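Local structure of succinate dehydrogenase (Membrane anchor subunit) (Mycolicibacterium smegmatis, 7D6V) at residues S83-Q88 / N169-I174; T77-G82 / I97-I102. The protein serves as the membrane anchor subunit of a mycobacterial succinate dehydrogenase, holding a membrane-embedded iron-sulfur cluster and probably helping to pass electrons to quinone. All coordinates share one frame; numbering follows the deposited sequence.

Contact 1. Residues S83-Q88 / N169-I174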
# COMPACT_ATOMS: atom_id res chain seq x y z
N SER C 83 43.34 -14.29 -41.68
CA SER C 83 42.07 -14.06 -41.00
C SER C 83 41.57 -15.27 -40.23
O SER C 83 40.73 -15.11 -39.34
CB SER C 83 41.01 -13.64 -42.02
OG SER C 83 41.40 -12.48 -42.71
N SER C 84 42.06 -16.46 -40.54
CA SER C 84 41.61 -17.68 -39.89
C SER C 84 42.48 -17.91 -38.65
O SER C 84 43.61 -18.39 -38.75
CB SER C 84 41.68 -18.86 -40.85
OG SER C 84 40.75 -18.70 -41.90
N HIS C 85 41.94 -17.57 -37.49
CA HIS C 85 42.65 -17.73 -36.23
C HIS C 85 42.43 -19.08 -35.59
O HIS C 85 43.16 -19.44 -34.66
CB HIS C 85 42.25 -16.61 -35.26
CG HIS C 85 42.50 -15.24 -35.80
ND1 HIS C 85 41.71 -14.16 -35.48
CD2 HIS C 85 43.45 -14.78 -36.65
CE1 HIS C 85 42.17 -13.09 -36.10
NE2 HIS C 85 43.22 -13.44 -36.82
N PHE C 86 41.44 -19.84 -36.05
CA PHE C 86 41.15 -21.17 -35.53
C PHE C 86 41.22 -22.22 -36.64
O PHE C 86 40.53 -23.23 -36.59
CB PHE C 86 39.79 -21.20 -34.84
CG PHE C 86 39.55 -20.02 -33.95
CD1 PHE C 86 38.82 -18.94 -34.40
CD2 PHE C 86 40.07 -19.98 -32.67
CE1 PHE C 86 38.60 -17.84 -33.59
CE2 PHE C 86 39.86 -18.89 -31.86
CZ PHE C 86 39.12 -17.82 -32.32
N GLY C 87 42.04 -21.97 -37.65
CA GLY C 87 42.20 -22.88 -38.77
C GLY C 87 41.18 -22.65 -39.86
O GLY C 87 40.18 -21.94 -39.71
N GLN C 88 41.44 -23.28 -41.01
CA GLN C 88 40.54 -23.25 -42.15
C GLN C 88 39.92 -24.63 -42.30
O GLN C 88 40.65 -25.63 -42.43
CB GLN C 88 41.29 -22.84 -43.42
CG GLN C 88 41.63 -21.36 -43.46
CD GLN C 88 42.60 -21.01 -44.56
OE1 GLN C 88 43.48 -21.80 -44.90
NE2 GLN C 88 42.44 -19.82 -45.13
N ASN C 169 35.69 -13.24 -29.86
CA ASN C 169 35.90 -11.82 -30.16
C ASN C 169 36.98 -11.21 -29.27
O ASN C 169 37.71 -10.32 -29.72
CB ASN C 169 34.59 -11.06 -30.00
CG ASN C 169 33.59 -11.41 -31.08
OD1 ASN C 169 33.96 -11.86 -32.16
ND2 ASN C 169 32.31 -11.19 -30.79
N THR C 170 37.08 -11.65 -28.02
CA THR C 170 38.16 -11.18 -27.16
C THR C 170 39.52 -11.60 -27.69
O THR C 170 40.48 -10.83 -27.67
CB THR C 170 37.95 -11.70 -25.74
OG1 THR C 170 36.58 -11.54 -25.37
CG2 THR C 170 38.82 -10.93 -24.76
N TYR C 171 39.61 -12.84 -28.18
CA TYR C 171 40.86 -13.28 -28.80
C TYR C 171 41.19 -12.42 -30.01
O TYR C 171 42.35 -12.02 -30.21
CB TYR C 171 40.76 -14.75 -29.20
CG TYR C 171 41.99 -15.26 -29.90
CD1 TYR C 171 43.08 -15.71 -29.18
CD2 TYR C 171 42.06 -15.28 -31.28
CE1 TYR C 171 44.21 -16.17 -29.82
CE2 TYR C 171 43.19 -15.74 -31.93
CZ TYR C 171 44.26 -16.19 -31.19
OH TYR C 171 45.38 -16.64 -31.84
N ASP C 172 40.18 -12.13 -30.84
CA ASP C 172 40.39 -11.27 -32.01
C ASP C 172 40.92 -9.90 -31.59
O ASP C 172 41.89 -9.39 -32.16
CB ASP C 172 39.08 -11.12 -32.78
CG ASP C 172 38.86 -12.25 -33.76
OD1 ASP C 172 39.83 -12.65 -34.42
OD2 ASP C 172 37.72 -12.73 -33.86
N ALA C 173 40.28 -9.29 -30.59
CA ALA C 173 40.70 -7.97 -30.13
C ALA C 173 42.12 -7.99 -29.58
O ALA C 173 42.90 -7.06 -29.82
CB ALA C 173 39.73 -7.44 -29.08
N ILE C 174 42.47 -9.04 -28.84
CA ILE C 174 43.82 -9.12 -28.28
C ILE C 174 44.85 -9.26 -29.40
O ILE C 174 45.91 -8.62 -29.36
CB ILE C 174 43.91 -10.28 -27.27
CG1 ILE C 174 43.11 -9.94 -26.02
CG2 ILE C 174 45.36 -10.55 -26.92
CD1 ILE C 174 42.99 -11.09 -25.05
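His85 tucks its CB against the rim of the Tyr171 ring, with CB 3.6 Å from Tyr171 CE2 and close to the plane of the phenol. The imidazole then swings across, and the edge of Tyr171 is directed at its face in an offset edge-to-face pair, ring centroids 5.9 Å apart and planes at 65°. The phenol approaches that face well off-centre; over the opposite face lies the chain's own Ser83 O, 3.8 Å above the centre of the His85 ring.

The rim of the imidazole meets the helix differently. ND1 of His85 donates to OD1 of Asp172 at 2.6 Å, but the N-H points well off the oxygen (125°), and the bond is weak. OD1 lies near the imidazole plane, while the carboxylate as a whole is turned out of it, the two planes 56° apart. A carboxylate at this edge may favour a protonated imidazole.

Tyr171 leaves the helix with CG anti to its backbone N, which carries the ring out to the loop. There its CD2 also touches Phe86 CZ at 4.0 Å. The two side chains pass in opposite directions, their rings tilted at an angle that is neither stacked nor edge-on, and with His85 they complete a small aromatic cluster.

The helical partners lie near the end of helix 155-175, the element that begins with the cluster ligand-pocket residue His155. Thr175 OG1 hydrogen-bonds to the carbonyls of Tyr171 and Asp172, and Phe86 also rests on Val168 one turn earlier. Thr170 and Ala173 pack on Val196 of helix 188-204, leaving the long loop between strand 66-67 and helix 104-112 to cover another side of this helix end.

Contact 2. Residues T77-G82 / I97-I102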
# COMPACT_ATOMS: atom_id res chain seq x y z
N THR C 77 38.75 -21.54 -46.59
CA THR C 77 39.99 -21.34 -47.32
C THR C 77 39.90 -20.23 -48.36
O THR C 77 40.90 -19.91 -48.99
CB THR C 77 40.42 -22.65 -48.00
OG1 THR C 77 39.40 -23.07 -48.92
CG2 THR C 77 40.64 -23.73 -46.97
N ALA C 78 38.71 -19.65 -48.54
CA ALA C 78 38.52 -18.51 -49.41
C ALA C 78 38.72 -17.19 -48.68
O ALA C 78 38.53 -16.13 -49.29
CB ALA C 78 37.13 -18.55 -50.05
N CYS C 79 39.08 -17.24 -47.41
CA CYS C 79 39.24 -16.06 -46.57
C CYS C 79 40.60 -15.41 -46.79
O CYS C 79 41.54 -16.03 -47.30
CB CYS C 79 39.07 -16.45 -45.10
SG CYS C 79 37.54 -17.35 -44.77
N ALA C 80 40.68 -14.14 -46.41
CA ALA C 80 41.92 -13.39 -46.59
C ALA C 80 43.03 -14.03 -45.77
O ALA C 80 42.78 -14.53 -44.67
CB ALA C 80 41.72 -11.93 -46.18
N PRO C 81 44.27 -14.03 -46.27
CA PRO C 81 45.37 -14.66 -45.53
C PRO C 81 45.54 -14.04 -44.15
O PRO C 81 45.60 -12.81 -44.00
CB PRO C 81 46.59 -14.40 -46.42
CG PRO C 81 46.01 -14.26 -47.79
CD PRO C 81 44.69 -13.58 -47.60
N GLY C 82 45.62 -14.90 -43.14
CA GLY C 82 45.78 -14.48 -41.76
C GLY C 82 44.49 -14.24 -41.01
O GLY C 82 44.54 -14.01 -39.79
N ILE C 97 26.23 -18.43 -48.40
CA ILE C 97 26.74 -18.75 -47.07
C ILE C 97 27.65 -17.60 -46.65
O ILE C 97 28.66 -17.35 -47.33
CB ILE C 97 27.50 -20.08 -47.07
CG1 ILE C 97 26.62 -21.18 -47.67
CG2 ILE C 97 27.92 -20.45 -45.66
CD1 ILE C 97 25.31 -21.37 -46.96
N PRO C 98 27.33 -16.88 -45.58
CA PRO C 98 28.24 -15.83 -45.12
C PRO C 98 29.52 -16.42 -44.58
O PRO C 98 29.56 -17.56 -44.11
CB PRO C 98 27.43 -15.12 -44.02
CG PRO C 98 26.49 -16.15 -43.53
CD PRO C 98 26.17 -17.04 -44.70
N MET C 99 30.60 -15.63 -44.66
CA MET C 99 31.90 -16.12 -44.22
C MET C 99 31.92 -16.43 -42.73
O MET C 99 32.79 -17.18 -42.27
CB MET C 99 32.98 -15.10 -44.56
CG MET C 99 33.73 -15.42 -45.84
SD MET C 99 35.31 -14.59 -45.96
CE MET C 99 35.64 -14.73 -47.71
N ALA C 100 30.96 -15.91 -41.96
CA ALA C 100 30.85 -16.14 -40.53
C ALA C 100 29.57 -16.91 -40.20
O ALA C 100 28.86 -16.59 -39.26
CB ALA C 100 30.90 -14.83 -39.76
N PHE C 101 29.28 -17.94 -41.00
CA PHE C 101 28.09 -18.76 -40.81
C PHE C 101 28.12 -19.57 -39.52
O PHE C 101 27.09 -20.13 -39.15
CB PHE C 101 27.91 -19.70 -42.00
CG PHE C 101 29.00 -20.73 -42.11
CD1 PHE C 101 28.81 -22.01 -41.61
CD2 PHE C 101 30.21 -20.43 -42.70
CE1 PHE C 101 29.80 -22.96 -41.71
CE2 PHE C 101 31.20 -21.37 -42.80
CZ PHE C 101 31.00 -22.64 -42.31
N ILE C 102 29.27 -19.67 -38.87
CA ILE C 102 29.36 -20.42 -37.62
C ILE C 102 28.70 -19.64 -36.49
O ILE C 102 27.99 -20.22 -35.66
CB ILE C 102 30.82 -20.76 -37.31
CG1 ILE C 102 31.35 -21.80 -38.31
CG2 ILE C 102 30.97 -21.26 -35.89
CD1 ILE C 102 30.63 -23.12 -38.25
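Met99 supplies more than half of the surface buried here, reaching its thioether across to the carbonyl of Ala78 and the sulfur of Cys79. The closest pair of CA atoms, Cys79 and Met99, is still 7.7 Å apart, so the gap is bridged by side chain. Beyond CG the methionine runs extended (chi2 -161°, chi3 -162°), which carries SD and CE well out from their own backbone.

The last two atoms of the side chain meet different partners. SD of Met99 lies alongside the cysteine sulfur at 3.7 Å from Cys79 SG, a van der Waals approach of two sulfurs with no bond between them. CE goes further, to the peptide joining the other two residues: it is 3.6 Å from Ala78 O and 4.0 Å from Cys79 CA. No hydrogen bond links the two segments, and the contact rests on van der Waals packing of the two sulfurs and of the methyl against a carbonyl oxygen and CA.

Met99 is the second residue of a type I beta turn from Pro98 to Phe101, with a weak bond from Phe101 N to Pro98 O at 3.1 Å. The turn comes just before helix 104-112 starts, and the CB of Met99 is aimed at the facing loop.

Cys79 contributes from the other side with SG anti to its carbonyl carbon (chi1 -53°), which brings the sulfur to SD; the side chain also touches Cys74. Ala78 plays a smaller part: its CB points toward the turn but comes no nearer than 4.7 Å, and its carbonyl does the touching. Tyr59 meets both segments: Met99 packs against it, and its OH hydrogen-bonds to Ala80 N.

In the fold
Both contacts draw on the long loop between strand 66-67 and helix 104-112, and their centres lie 12 Å apart, well away from the centre of the chain. Contact 1 ties that loop to helix 155-175, whereas contact 2 is internal, joining two parts of the loop itself. Each is partly buried, with one buried residue, Asp172 in the first and Cys79 in the second. Their chemistry differs: aromatic rings and a weak histidine-aspartate bond in contact 1, sulfur and methyl packing in contact 2. Neither touches another subunit. Residues 77-82 run straight into 83-88, and Gln88 NE2 packs 3.6 Å from Thr77 CA.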